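PDB 1FMJ: retinol dehydratase from Spodoptera frugiperda, which converts retinol by dehydration, working on a sulfotransferase fold that binds adenosine 3',5'-diphosphate beside the retinol pocket. Local coordinates for residues V293-E296 against D297-E300. Residues are numbered along the deposited sequence; the frame is centred on the assembly and turned at random.
Sequences VNME and DYRE
Glu296 and Arg299 lie side by side at a short 3-10 segment that takes in Asp297 and Tyr298, within the loop between helices 284-288 and 325-338 of this sulfotransferase fold, and illustrate how a salt bridge from residue i to i+3 can span the same residues as a backbone hydrogen bond. Arg299 can be followed outward. Its CB rests 3.6 Å from Glu296 O, the carbonyl that accepts the Arg299 backbone N-H; CD passes 3.6 Å from Glu296 OE2. The chain stays extended until it bends at chi3 (-60°), which turns Arg299 NE onto the syn lone pair of Glu296 OE2 at 2.8 Å. Arg299 NH2 reaches Glu296 OE1 at 3.3 Å, and the carboxylate and guanidinium planes are only 13° apart, a side-on bidentate grip. Glu308 O also accepts from NH2, Ala305 O from NH1, and His309 meets Glu296 OE1. A leucine in place of Arg299 would probably leave the Glu296 carboxylate without its countercharge and the carbonyls of Ala305 and Glu308 without these donors. Two residues before Glu296, Asn294 OD1 takes the Glu296 N-H in an Asx turn. Met295, which lines the retinol pocket, makes a Met-aromatic contact with Tyr298: its SD lies at the ring edge, and its CE comes within 3.5 Å of Tyr298 CE2.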
ATOM      1  N   VAL A 293       3.291   0.234 -15.016  1.00 22.98           N
ATOM      2  CA  VAL A 293       3.329   0.241 -13.558  1.00 23.69           C
ATOM      3  C   VAL A 293       3.654   1.577 -12.895  1.00 23.94           C
ATOM      4  O   VAL A 293       3.462   1.723 -11.692  1.00 23.58           O
ATOM      5  CB  VAL A 293       4.357  -0.794 -13.032  1.00 24.76           C
ATOM      6  CG1 VAL A 293       4.052  -2.171 -13.596  1.00 24.28           C
ATOM      7  CG2 VAL A 293       5.777  -0.365 -13.411  1.00 24.50           C
ATOM      8  N   ASN A 294       4.137   2.554 -13.656  1.00 24.06           N
ATOM      9  CA  ASN A 294       4.503   3.823 -13.046  1.00 24.46           C
ATOM     10  C   ASN A 294       3.374   4.823 -12.824  1.00 24.87           C
ATOM     11  O   ASN A 294       3.618   5.931 -12.351  1.00 24.21           O
ATOM     12  CB  ASN A 294       5.636   4.495 -13.833  1.00 24.08           C
ATOM     13  CG  ASN A 294       5.234   4.875 -15.241  1.00 23.33           C
ATOM     14  OD1 ASN A 294       4.058   5.055 -15.536  1.00 23.12           O
ATOM     15  ND2 ASN A 294       6.221   5.026 -16.113  1.00 22.93           N
ATOM     16  N   MET A 295       2.153   4.428 -13.170  1.00 26.03           N
ATOM     17  CA  MET A 295       0.974   5.269 -12.989  1.00 28.93           C
ATOM     18  C   MET A 295       1.052   6.627 -13.678  1.00 28.86           C
ATOM     19  O   MET A 295       0.294   7.540 -13.340  1.00 28.47           O
ATOM     20  CB  MET A 295       0.716   5.480 -11.495  1.00 32.10           C
ATOM     21  CG  MET A 295       0.452   4.202 -10.707  1.00 37.39           C
ATOM     22  SD  MET A 295      -1.179   3.472 -11.027  1.00 42.89           S
ATOM     23  CE  MET A 295      -2.056   3.976  -9.586  1.00 41.13           C
ATOM     24  N   GLU A 296       1.964   6.770 -14.635  1.00 29.14           N
ATOM     25  CA  GLU A 296       2.104   8.032 -15.353  1.00 29.67           C
ATOM     26  C   GLU A 296       0.924   8.278 -16.287  1.00 30.80           C
ATOM     27  O   GLU A 296       0.763   9.371 -16.814  1.00 31.45           O
ATOM     28  CB  GLU A 296       3.419   8.059 -16.143  1.00 29.15           C
ATOM     29  CG  GLU A 296       4.637   8.343 -15.277  1.00 28.28           C
ATOM     30  CD  GLU A 296       4.592   9.721 -14.646  1.00 29.12           C
ATOM     31  OE1 GLU A 296       5.116   9.876 -13.520  1.00 28.19           O
ATOM     32  OE2 GLU A 296       4.039  10.654 -15.275  1.00 28.13           O
ATOM     33  N   ASP A 297       0.100   7.254 -16.480  1.00 32.40           N
ATOM     34  CA  ASP A 297      -1.078   7.353 -17.332  1.00 33.21           C
ATOM     35  C   ASP A 297      -2.091   8.303 -16.702  1.00 32.80           C
ATOM     36  O   ASP A 297      -2.996   8.801 -17.375  1.00 32.52           O
ATOM     37  CB  ASP A 297      -1.704   5.965 -17.527  1.00 35.13           C
ATOM     38  CG  ASP A 297      -1.662   5.119 -16.261  1.00 37.99           C
ATOM     39  OD1 ASP A 297      -0.556   4.937 -15.711  1.00 38.96           O
ATOM     40  OD2 ASP A 297      -2.723   4.620 -15.818  1.00 39.18           O
ATOM     41  N   TYR A 298      -1.928   8.561 -15.407  1.00 31.81           N
ATOM     42  CA  TYR A 298      -2.833   9.456 -14.698  1.00 31.12           C
ATOM     43  C   TYR A 298      -2.407  10.924 -14.768  1.00 30.00           C
ATOM     44  O   TYR A 298      -3.205  11.817 -14.493  1.00 29.53           O
ATOM     45  CB  TYR A 298      -2.961   9.043 -13.229  1.00 31.85           C
ATOM     46  CG  TYR A 298      -3.758   7.781 -12.998  1.00 34.22           C
ATOM     47  CD1 TYR A 298      -5.037   7.636 -13.528  1.00 36.14           C
ATOM     48  CD2 TYR A 298      -3.249   6.742 -12.220  1.00 35.13           C
ATOM     49  CE1 TYR A 298      -5.793   6.491 -13.290  1.00 36.78           C
ATOM     50  CE2 TYR A 298      -3.998   5.589 -11.974  1.00 36.34           C
ATOM     51  CZ  TYR A 298      -5.267   5.474 -12.512  1.00 36.56           C
ATOM     52  OH  TYR A 298      -6.015   4.345 -12.277  1.00 38.52           O
ATOM     53  N   ARG A 299      -1.160  11.189 -15.141  1.00 29.06           N
ATOM     54  CA  ARG A 299      -0.725  12.576 -15.192  1.00 28.88           C
ATOM     55  C   ARG A 299      -1.484  13.387 -16.241  1.00 28.05           C
ATOM     56  O   ARG A 299      -1.773  14.560 -16.023  1.00 27.36           O
ATOM     57  CB  ARG A 299       0.783  12.674 -15.442  1.00 28.01           C
ATOM     58  CG  ARG A 299       1.339  14.066 -15.151  1.00 27.41           C
ATOM     59  CD  ARG A 299       2.854  14.067 -15.142  1.00 26.41           C
ATOM     60  NE  ARG A 299       3.393  13.172 -14.122  1.00 24.84           N
ATOM     61  CZ  ARG A 299       3.592  13.505 -12.853  1.00 24.51           C
ATOM     62  NH1 ARG A 299       3.298  14.723 -12.418  1.00 24.31           N
ATOM     63  NH2 ARG A 299       4.102  12.613 -12.016  1.00 25.06           N
ATOM     64  N   GLU A 300      -1.812  12.760 -17.369  1.00 28.52           N
ATOM     65  CA  GLU A 300      -2.550  13.446 -18.427  1.00 28.92           C
ATOM     66  C   GLU A 300      -3.908  13.900 -17.899  1.00 28.89           C
ATOM     67  O   GLU A 300      -4.489  14.859 -18.403  1.00 29.49           O
ATOM     68  CB  GLU A 300      -2.735  12.520 -19.635  1.00 30.43           C
ATOM     69  CG  GLU A 300      -3.485  13.144 -20.811  1.00 32.51           C
ATOM     70  CD  GLU A 300      -4.995  13.179 -20.609  1.00 34.47           C
ATOM     71  OE1 GLU A 300      -5.585  12.105 -20.374  1.00 34.77           O
ATOM     72  OE2 GLU A 300      -5.597  14.276 -20.697  1.00 35.32           O
TER
HETATM   73  O   HOH W   1       0.729   2.721 -14.789  1.00 29.54           O